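Local coordinates for uncharacterized protein (Thermanaerovibrio acidaminovorans, PDB 3QOO) that is of unknown function but adopts a hot-dog fold and probably acts as a thioesterase on acyl-CoA substrates, possibly fluoroacetyl-CoA or a similar compound, at residues E37-S40 with T41-L45; D92-G96 with N97-L101; V22-S25 with D26-N30. One frame throughout, in Å; residues are numbered along the deposited sequence. Where two conformers were deposited one is given.

Interaction 1. Residues E37-S40 with T41-L45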
ATOM      1  N   GLU A  37       0.339   9.517 -14.971  1.00 13.38           N
ATOM      2  CA  GLU A  37      -0.376   8.795 -16.025  1.00 13.40           C
ATOM      3  C   GLU A  37      -0.903   7.438 -15.586  1.00 12.89           C
ATOM      4  O   GLU A  37      -1.705   6.877 -16.297  1.00 14.95           O
ATOM      5  CB  GLU A  37       0.474   8.595 -17.296  1.00 15.63           C
ATOM      6  CG  GLU A  37       0.413   9.750 -18.237  1.00 19.37           C
ATOM      7  CD  GLU A  37       0.982   9.486 -19.614  1.00 20.92           C
ATOM      8  OE1 GLU A  37       0.554   8.545 -20.313  1.00 24.81           O
ATOM      9  OE2 GLU A  37       1.792  10.294 -20.062  1.00 25.14           O
ATOM     10  N   PHE A  38      -0.462   6.888 -14.475  1.00 11.23           N
ATOM     11  CA  PHE A  38      -0.863   5.523 -14.145  1.00 11.48           C
ATOM     12  C   PHE A  38      -1.099   5.296 -12.670  1.00 10.70           C
ATOM     13  O   PHE A  38      -0.690   6.072 -11.810  1.00 11.20           O
ATOM     14  CB  PHE A  38       0.148   4.538 -14.735  1.00 11.48           C
ATOM     15  CG  PHE A  38       1.579   4.794 -14.332  1.00 13.48           C
ATOM     16  CD1 PHE A  38       2.087   4.251 -13.167  1.00 16.23           C
ATOM     17  CD2 PHE A  38       2.414   5.510 -15.164  1.00 15.56           C
ATOM     18  CE1 PHE A  38       3.394   4.440 -12.832  1.00 19.86           C
ATOM     19  CE2 PHE A  38       3.720   5.715 -14.835  1.00 18.40           C
ATOM     20  CZ  PHE A  38       4.223   5.191 -13.677  1.00 19.88           C
HETATM   21  N   MSE A  39      -1.795   4.208 -12.387  1.00  9.70           N
HETATM   22  CA  MSE A  39      -2.268   3.914 -11.048  1.00  8.85           C
HETATM   23  C   MSE A  39      -1.112   3.677 -10.081  1.00  9.33           C
HETATM   24  O   MSE A  39      -0.145   2.978 -10.404  1.00  9.45           O
HETATM   25  CB  MSE A  39      -3.157   2.668 -11.120  1.00  9.19           C
HETATM   26  CG  MSE A  39      -3.759   2.229  -9.774  1.00  9.76           C
HETATM   27 SE   MSE A  39      -5.132   0.844  -9.950  0.79 10.81          SE
HETATM   28  CE  MSE A  39      -6.413   2.085  -9.755  1.00 15.83           C
ATOM     29  N   SER A  40      -1.229   4.239  -8.880  1.00  9.18           N
ATOM     30  CA  SER A  40      -0.199   4.141  -7.838  1.00  9.12           C
ATOM     31  C   SER A  40      -0.287   2.837  -7.061  1.00  8.76           C
ATOM     32  O   SER A  40      -1.317   2.145  -7.011  1.00  9.33           O
ATOM     33  CB  SER A  40      -0.375   5.269  -6.853  1.00  9.77           C
ATOM     34  OG  SER A  40      -1.509   5.045  -6.048  1.00 11.58           O
ATOM     35  N   THR A  41       0.798   2.507  -6.388  1.00  7.97           N
ATOM     36  CA  THR A  41       0.808   1.348  -5.519  1.00  8.27           C
ATOM     37  C   THR A  41      -0.224   1.473  -4.409  1.00  8.94           C
ATOM     38  O   THR A  41      -0.891   0.497  -4.080  1.00  9.32           O
ATOM     39  CB  THR A  41       2.182   1.130  -4.918  1.00  8.81           C
ATOM     40  OG1 THR A  41       3.146   1.148  -5.984  1.00 10.05           O
ATOM     41  CG2 THR A  41       2.266  -0.220  -4.199  1.00  9.90           C
ATOM     42  N   ALA A  42      -0.382   2.666  -3.853  1.00  8.77           N
ATOM     43  CA  ALA A  42      -1.366   2.890  -2.804  1.00  8.83           C
ATOM     44  C   ALA A  42      -2.770   2.581  -3.307  1.00  8.89           C
ATOM     45  O   ALA A  42      -3.599   2.008  -2.571  1.00  9.94           O
ATOM     46  CB  ALA A  42      -1.322   4.331  -2.285  1.00 10.58           C
ATOM     47  N   ALA A  43      -3.065   2.933  -4.555  1.00  8.77           N
ATOM     48  CA  ALA A  43      -4.369   2.643  -5.140  1.00  9.54           C
ATOM     49  C   ALA A  43      -4.580   1.151  -5.295  1.00  9.43           C
ATOM     50  O   ALA A  43      -5.681   0.651  -5.040  1.00 10.16           O
ATOM     51  CB  ALA A  43      -4.520   3.342  -6.479  1.00 10.78           C
ATOM     52  N   PHE A  44      -3.588   0.428  -5.778  1.00  8.67           N
ATOM     53  CA  PHE A  44      -3.694  -1.033  -5.836  1.00  8.14           C
ATOM     54  C   PHE A  44      -3.976  -1.604  -4.468  1.00  8.31           C
ATOM     55  O   PHE A  44      -4.826  -2.493  -4.314  1.00  9.83           O
ATOM     56  CB  PHE A  44      -2.434  -1.672  -6.416  1.00  8.98           C
ATOM     57  CG  PHE A  44      -2.296  -1.512  -7.896  1.00  8.56           C
ATOM     58  CD1 PHE A  44      -3.062  -2.240  -8.764  1.00 10.28           C
ATOM     59  CD2 PHE A  44      -1.334  -0.693  -8.433  1.00 11.01           C
ATOM     60  CE1 PHE A  44      -2.946  -2.111 -10.113  1.00 11.14           C
ATOM     61  CE2 PHE A  44      -1.192  -0.573  -9.804  1.00 10.16           C
ATOM     62  CZ  PHE A  44      -1.998  -1.279 -10.644  1.00 11.32           C
ATOM     63  N   LEU A  45      -3.289  -1.086  -3.452  1.00  8.58           N
ATOM     64  CA  LEU A  45      -3.471  -1.561  -2.090  1.00  9.90           C
ATOM     65  C   LEU A  45      -4.883  -1.253  -1.570  1.00  9.69           C
ATOM     66  O   LEU A  45      -5.548  -2.128  -1.004  1.00  9.86           O
ATOM     67  CB  LEU A  45      -2.392  -0.972  -1.187  1.00 11.18           C
ATOM     68  CG  LEU A  45      -1.986  -1.783   0.040  1.00 14.65           C
ATOM     69  CD1 LEU A  45      -0.677  -1.276   0.583  1.00 18.63           C
ATOM     70  CD2 LEU A  45      -3.039  -1.786   1.118  1.00 15.28           C
TER
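The side chain of M39, a selenomethionine, lies over one face of the F44 ring, with SE 3.7 Å from F44 CE1 and displaced from the ring centre toward its rim. M39 CG sits over the same face, 4.0 Å from the F44 centroid, adding a CH-pi contact to the Met-aromatic one. The long, flexible chain suits this place: CG is anti to the backbone N (chi1 -179°), and the bend at chi3 lets CE turn back toward A43 CB. That small methyl also packs on M39 CG, at 3.6 Å. Next comes S40, the N-cap of helix 41-56. Its OG accepts from A43 N at 3.0 Å, filling the need of an amide in the first turn, while S40 O takes F44 N at 3.1 Å in a nearly straight bond of 167°. With OG between the backbone N and the carbonyl carbon (chi1 73°), the short hydroxyl meets the A43 amide at the start of the helix. T29 OG1 hydrogen-bonds the same OG, and V73 and V112 pack against the F44 ring. S40 is a classic serine N-cap, and here it starts helix 41-56, the central helix that the sheet of the hot-dog fold wraps around.

Interaction 2. Residues D92-G96 with N97-L101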
ATOM      1  N   ASP A  92      -6.098 -17.363   0.415  0.65 10.35           N
ATOM      2  CA  ASP A  92      -4.955 -18.245   0.207  0.65 12.28           C
ATOM      3  C   ASP A  92      -4.826 -19.273   1.327  0.65 12.64           C
ATOM      4  O   ASP A  92      -4.703 -20.472   1.068  0.65 13.28           O
ATOM      5  CB  ASP A  92      -3.666 -17.410   0.097  0.65 13.97           C
ATOM      6  CG  ASP A  92      -2.457 -18.267  -0.141  0.65 15.05           C
ATOM      7  OD1 ASP A  92      -2.364 -18.825  -1.249  0.65 18.40           O
ATOM      8  OD2 ASP A  92      -1.623 -18.395   0.781  0.65 18.65           O
ATOM      9  N   ARG A  93      -4.885 -18.798   2.565  1.00 12.70           N
ATOM     10  CA  ARG A  93      -4.802 -19.670   3.716  1.00 14.38           C
ATOM     11  C   ARG A  93      -5.365 -19.014   4.954  1.00 14.64           C
ATOM     12  O   ARG A  93      -5.533 -17.808   4.998  1.00 13.21           O
ATOM     13  CB  ARG A  93      -3.406 -20.159   3.954  1.00 17.80           C
ATOM     14  CG  ARG A  93      -2.484 -19.115   4.375  1.00 19.34           C
ATOM     15  CD  ARG A  93      -1.049 -19.694   4.547  1.00 22.49           C
ATOM     16  NE  ARG A  93      -0.123 -18.735   5.140  1.00 25.16           N
ATOM     17  CZ  ARG A  93       0.522 -17.766   4.496  1.00 26.25           C
ATOM     18  NH1 ARG A  93       0.382 -17.573   3.180  1.00 24.97           N
ATOM     19  NH2 ARG A  93       1.331 -16.980   5.197  1.00 27.20           N
ATOM     20  N   VAL A  94      -5.709 -19.854   5.938  1.00 16.54           N
ATOM     21  CA  VAL A  94      -6.114 -19.403   7.254  1.00 19.23           C
ATOM     22  C   VAL A  94      -5.096 -19.858   8.326  1.00 21.55           C
ATOM     23  O   VAL A  94      -4.586 -20.983   8.265  1.00 24.60           O
ATOM     24  CB  VAL A  94      -7.477 -19.961   7.588  1.00 20.48           C
ATOM     25  CG1 VAL A  94      -7.862 -19.581   9.035  1.00 22.29           C
ATOM     26  CG2 VAL A  94      -8.466 -19.477   6.567  1.00 20.83           C
ATOM     27  N   GLU A  95      -4.742 -18.979   9.254  1.00 23.91           N
ATOM     28  CA  GLU A  95      -3.949 -19.428  10.411  1.00 25.73           C
ATOM     29  C   GLU A  95      -4.241 -18.616  11.650  1.00 24.44           C
ATOM     30  O   GLU A  95      -4.074 -17.386  11.682  1.00 25.32           O
ATOM     31  CB  GLU A  95      -2.444 -19.498  10.119  1.00 27.67           C
ATOM     32  CG  GLU A  95      -1.828 -18.423   9.226  1.00 31.44           C
ATOM     33  CD  GLU A  95      -0.517 -18.902   8.581  1.00 35.82           C
ATOM     34  OE1 GLU A  95       0.269 -18.035   8.143  1.00 37.10           O
ATOM     35  OE2 GLU A  95      -0.283 -20.149   8.509  1.00 40.46           O
ATOM     36  N   GLY A  96      -4.603 -19.349  12.687  1.00 24.16           N
ATOM     37  CA  GLY A  96      -5.135 -18.782  13.892  1.00 22.84           C
ATOM     38  C   GLY A  96      -6.341 -17.928  13.561  1.00 20.66           C
ATOM     39  O   GLY A  96      -7.292 -18.376  12.926  1.00 21.33           O
ATOM     40  N   ASN A  97      -6.282 -16.674  13.994  1.00 18.12           N
ATOM     41  CA  ASN A  97      -7.348 -15.695  13.738  1.00 16.87           C
ATOM     42  C   ASN A  97      -7.024 -14.828  12.539  1.00 15.83           C
ATOM     43  O   ASN A  97      -7.570 -13.741  12.392  1.00 15.69           O
ATOM     44  CB  ASN A  97      -7.643 -14.861  14.976  1.00 16.08           C
ATOM     45  CG  ASN A  97      -6.455 -13.996  15.429  1.00 18.13           C
ATOM     46  OD1 ASN A  97      -5.330 -14.140  14.947  1.00 21.19           O
ATOM     47  ND2 ASN A  97      -6.709 -13.103  16.377  1.00 18.29           N
ATOM     48  N   ARG A  98      -6.163 -15.334  11.654  1.00 15.96           N
ATOM     49  CA  ARG A  98      -5.772 -14.572  10.481  1.00 15.72           C
ATOM     50  C   ARG A  98      -6.072 -15.275   9.166  1.00 14.58           C
ATOM     51  O   ARG A  98      -6.089 -16.495   9.085  1.00 15.34           O
ATOM     52  CB  ARG A  98      -4.312 -14.218  10.561  1.00 18.23           C
ATOM     53  CG  ARG A  98      -4.026 -13.100  11.583  1.00 19.87           C
ATOM     54  CD  ARG A  98      -3.049 -13.587  12.503  1.00 20.69           C
ATOM     55  NE  ARG A  98      -2.944 -12.690  13.632  1.00 18.76           N
ATOM     56  CZ  ARG A  98      -2.157 -11.638  13.724  1.00 16.66           C
ATOM     57  NH1 ARG A  98      -1.404 -11.245  12.704  1.00 19.37           N
ATOM     58  NH2 ARG A  98      -2.163 -10.966  14.852  1.00 17.66           N
ATOM     59  N   VAL A  99      -6.290 -14.461   8.146  1.00 12.94           N
ATOM     60  CA  VAL A  99      -6.562 -14.912   6.805  1.00 11.37           C
ATOM     61  C   VAL A  99      -5.552 -14.218   5.899  1.00 10.84           C
ATOM     62  O   VAL A  99      -5.381 -12.994   5.973  1.00 11.62           O
ATOM     63  CB  VAL A  99      -8.010 -14.591   6.347  1.00 12.11           C
ATOM     64  CG1 VAL A  99      -8.254 -15.150   4.955  1.00 13.14           C
ATOM     65  CG2 VAL A  99      -9.052 -15.114   7.359  1.00 15.11           C
ATOM     66  N   VAL A 100      -4.886 -14.990   5.047  1.00 10.54           N
ATOM     67  CA  VAL A 100      -4.002 -14.407   4.031  1.00 10.81           C
ATOM     68  C   VAL A 100      -4.725 -14.538   2.675  1.00  9.95           C
ATOM     69  O   VAL A 100      -5.213 -15.627   2.332  1.00 10.94           O
ATOM     70  CB  VAL A 100      -2.646 -15.116   3.989  1.00 11.94           C
ATOM     71  CG1 VAL A 100      -1.783 -14.487   2.885  1.00 13.14           C
ATOM     72  CG2 VAL A 100      -1.906 -15.014   5.344  1.00 14.21           C
ATOM     73  N   LEU A 101      -4.827 -13.427   1.967  1.00  9.39           N
ATOM     74  CA  LEU A 101      -5.442 -13.343   0.668  1.00  9.47           C
ATOM     75  C   LEU A 101      -4.431 -12.923  -0.373  1.00  9.34           C
ATOM     76  O   LEU A 101      -3.564 -12.088  -0.094  1.00 10.48           O
ATOM     77  CB  LEU A 101      -6.581 -12.325   0.709  1.00 10.20           C
ATOM     78  CG  LEU A 101      -7.643 -12.643   1.786  1.00 11.24           C
ATOM     79  CD1 LEU A 101      -7.420 -11.790   3.028  1.00 12.42           C
ATOM     80  CD2 LEU A 101      -9.039 -12.412   1.260  1.00 12.86           C
TER
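R93 and V100 lie side by side, pointing the same way from an antiparallel hydrogen-bonded pair, and the guanidinium of R93 rests flat on the valine: V100 CG2 is over its centre, 3.8 Å from R93 CZ. The chain of the arginine, extended from CG to NE, carries the charged group along the branched side chain. On the other face of the sheet V94 and V99 form the non-hydrogen-bonded pair, their CG2 methyls meeting only loosely at 4.5 Å.

Backbone bonds set this register. V100 N gives to R93 O at 2.9 Å, and E95 N to R98 O at 2.8 Å. V100 O is gripped twice, by D92 N at 2.7 Å and by R93 N at 3.2 Å, so that two residues face one: a classic beta bulge in the hairpin of strands 84-95 and 98-107. A type II' turn from E95 to R98 closes the hairpin, and G96 fits its second position, where phi is positive (56°).

Charged groups occupy the guanidinium edge of R93. In its plane, NH1 meets D92 OD2 at 3.2 Å in one aspartate conformer, a less certain link, while NE reaches E95 OE1 from above the carboxylate plane at 3.1 Å; E95, perhaps helped by D92, probably keeps the group flat over V100. R98 bends at chi2, turning its NE toward N97 OD1, and NH1 salt-bridges E118 on strand 110-123.

Interaction 3. Residues V22-S25 with D26-N30. With NA (sodium ion), chain B.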
ATOM      1  N   VAL A  22      -9.243   3.628 -13.664  1.00 11.67           N
ATOM      2  CA  VAL A  22      -8.133   4.446 -13.158  1.00 10.63           C
ATOM      3  C   VAL A  22      -8.481   5.912 -13.356  1.00 10.43           C
ATOM      4  O   VAL A  22      -8.646   6.385 -14.485  1.00 11.41           O
ATOM      5  CB  VAL A  22      -6.795   4.087 -13.811  1.00 10.24           C
ATOM      6  CG1 VAL A  22      -5.683   4.969 -13.259  1.00 11.02           C
ATOM      7  CG2 VAL A  22      -6.478   2.600 -13.660  1.00 10.95           C
ATOM      8  N   SER A  23      -8.510   6.656 -12.253  1.00 10.47           N
ATOM      9  CA  SER A  23      -8.842   8.070 -12.242  1.00 10.62           C
ATOM     10  C   SER A  23      -7.720   8.880 -11.587  1.00 10.25           C
ATOM     11  O   SER A  23      -6.795   8.321 -11.015  1.00 10.97           O
ATOM     12  CB  SER A  23     -10.165   8.328 -11.545  1.00 11.77           C
ATOM     13  OG  SER A  23     -10.029   8.162 -10.134  1.00 14.84           O
ATOM     14  N   VAL A  24      -7.839  10.196 -11.644  0.58 10.88           N
ATOM     15  CA  VAL A  24      -6.778  11.057 -11.124  0.58 11.36           C
ATOM     16  C   VAL A  24      -6.517  10.783  -9.622  0.58 11.26           C
ATOM     17  O   VAL A  24      -5.374  10.806  -9.170  0.58 13.01           O
ATOM     18  CB  VAL A  24      -7.043  12.572 -11.453  0.58 11.89           C
ATOM     19  CG1 VAL A  24      -8.315  13.067 -10.772  0.58 11.75           C
ATOM     20  CG2 VAL A  24      -5.795  13.453 -11.168  0.58 14.32           C
ATOM     21  N   SER A  25      -7.554  10.435  -8.847  1.00 11.81           N
ATOM     22  CA  SER A  25      -7.349  10.164  -7.421  1.00 12.69           C
ATOM     23  C   SER A  25      -6.575   8.890  -7.162  1.00 11.92           C
ATOM     24  O   SER A  25      -6.067   8.665  -6.071  1.00 13.50           O
ATOM     25  CB  SER A  25      -8.657  10.160  -6.672  1.00 13.00           C
ATOM     26  OG  SER A  25      -9.481   9.112  -7.078  1.00 13.82           O
ATOM     27  N   ASP A  26      -6.459   8.038  -8.172  1.00 11.56           N
ATOM     28  CA  ASP A  26      -5.718   6.791  -8.106  1.00 11.57           C
ATOM     29  C   ASP A  26      -4.285   6.944  -8.571  1.00 11.21           C
ATOM     30  O   ASP A  26      -3.532   5.986  -8.491  1.00 12.96           O
ATOM     31  CB  ASP A  26      -6.405   5.726  -8.984  1.00 12.29           C
ATOM     32  CG  ASP A  26      -7.849   5.509  -8.627  1.00 14.33           C
ATOM     33  OD1 ASP A  26      -8.076   5.203  -7.442  1.00 15.34           O
ATOM     34  OD2 ASP A  26      -8.733   5.639  -9.513  1.00 15.08           O
ATOM     35  N   THR A  27      -3.881   8.117  -9.054  1.00 12.99           N
ATOM     36  CA  THR A  27      -2.534   8.323  -9.608  1.00 15.03           C
ATOM     37  C   THR A  27      -1.788   9.339  -8.782  1.00 16.80           C
ATOM     38  O   THR A  27      -0.533   9.326  -8.744  1.00 17.12           O
ATOM     39  CB  THR A  27      -2.565   8.815 -11.063  1.00 15.17           C
ATOM     40  OG1 THR A  27      -3.057  10.174 -11.108  1.00 18.60           O
ATOM     41  CG2 THR A  27      -3.368   7.921 -11.962  1.00 16.64           C
ATOM     42  N   VAL A  28      -2.528  10.265  -8.162  1.00 17.09           N
ATOM     43  CA  VAL A  28      -1.912  11.382  -7.445  1.00 19.18           C
ATOM     44  C   VAL A  28      -1.157  10.836  -6.250  1.00 18.68           C
ATOM     45  O   VAL A  28      -0.171  11.437  -5.778  1.00 19.29           O
ATOM     46  CB  VAL A  28      -2.958  12.427  -6.982  1.00 20.41           C
ATOM     47  CG1 VAL A  28      -3.636  13.045  -8.180  1.00 23.96           C
ATOM     48  CG2 VAL A  28      -3.939  11.836  -5.962  1.00 20.73           C
ATOM     49  N   THR A  29      -1.613   9.673  -5.785  1.00 18.10           N
ATOM     50  CA  THR A  29      -1.005   8.950  -4.677  1.00 18.07           C
ATOM     51  C   THR A  29       0.337   8.260  -5.016  1.00 18.00           C
ATOM     52  O   THR A  29       0.978   7.630  -4.137  1.00 17.30           O
ATOM     53  CB  THR A  29      -2.001   7.968  -4.110  1.00 18.18           C
ATOM     54  OG1 THR A  29      -2.631   7.230  -5.175  1.00 15.61           O
ATOM     55  CG2 THR A  29      -3.097   8.741  -3.342  1.00 19.41           C
ATOM     56  N   ASN A  30       0.774   8.389  -6.273  1.00 17.79           N
ATOM     57  CA  ASN A  30       2.200   8.204  -6.644  1.00 18.10           C
ATOM     58  C   ASN A  30       3.151   9.234  -5.995  1.00 19.06           C
ATOM     59  O   ASN A  30       4.380   9.027  -5.969  1.00 18.99           O
ATOM     60  CB  ASN A  30       2.378   8.258  -8.186  1.00 18.10           C
ATOM     61  CG  ASN A  30       2.056   6.931  -8.874  1.00 17.54           C
ATOM     62  OD1 ASN A  30       2.623   5.892  -8.490  1.00 19.21           O
ATOM     63  ND2 ASN A  30       1.200   6.961  -9.927  1.00 16.00           N
TER
HETATM   64 NA    NA B 136     -11.443   9.222  -8.428  1.00 16.03          NA
HETATM   65  O   HOH W   1      -5.040   6.238  -4.424  1.00 18.72           O
HETATM   66  O   HOH W   2      -9.212   7.020  -5.437  1.00 30.60           O
HETATM   67  O   HOH W   3     -10.593  11.360  -9.279  1.00 14.88           O
HETATM   68  O   HOH W   4     -12.116   7.066  -7.758  1.00 24.59           O
HETATM   69  O   HOH W   5     -12.568  10.279  -6.590  1.00 24.02           O
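V22 opens the turn with its CG1 methyl against T27 CG2, 4.0 Å away, the two side chains crossing at about a right angle. At S23 the contact becomes polar: its N meets the anti lone pair of D26 OD2 at 2.9 Å, and its OG gives a second bond to OD2 from above the carboxylate plane, also 2.9 Å. S23 O takes D26 N in return. D26 suits the place because OD2 accepts from both N and OG of S23, and OD1 makes a salt bridge with K20. V24 follows, its O accepting from T27 N and V28 N, both at 3.1 Å. S25 ends the segment. S23 OG and S25 OG bind the sodium ion at 2.5 and 2.4 Å, and three waters are also bound to the metal. With chi1 of 73° and 65°, both short hydroxyls are set between backbone N and carbonyl carbon and converge on the ion. A further water bridges S25 OG and D26 OD1. This turn follows strand 15-21 directly and lies against the start of helix 41-56, where D26 packs on A43 and T29 on A42, while T29 also touches E46 of the second subunit.

Interactions 1 and 3 are neighbours, their centres 6 Å apart, and both belong to the connection from strand 15-21 into helix 41-56; S40 N meets D26 O, and the cap and the turn share backbone and side-chain bonds. Interaction 2 lies on the opposite side of the chain's centre, about 25 Å between centres from interaction 1, and ties two sheet strands. Chemistry follows place. The buried interaction 1 relies on an aromatic contact and a helix cap. Interaction 3, partly buried, has a sodium ion with waters at its outer side. Interaction 2 sets buried valines beside charged groups at the hairpin end. Interactions 1 and 3 also reach the second subunit; interaction 2 does not.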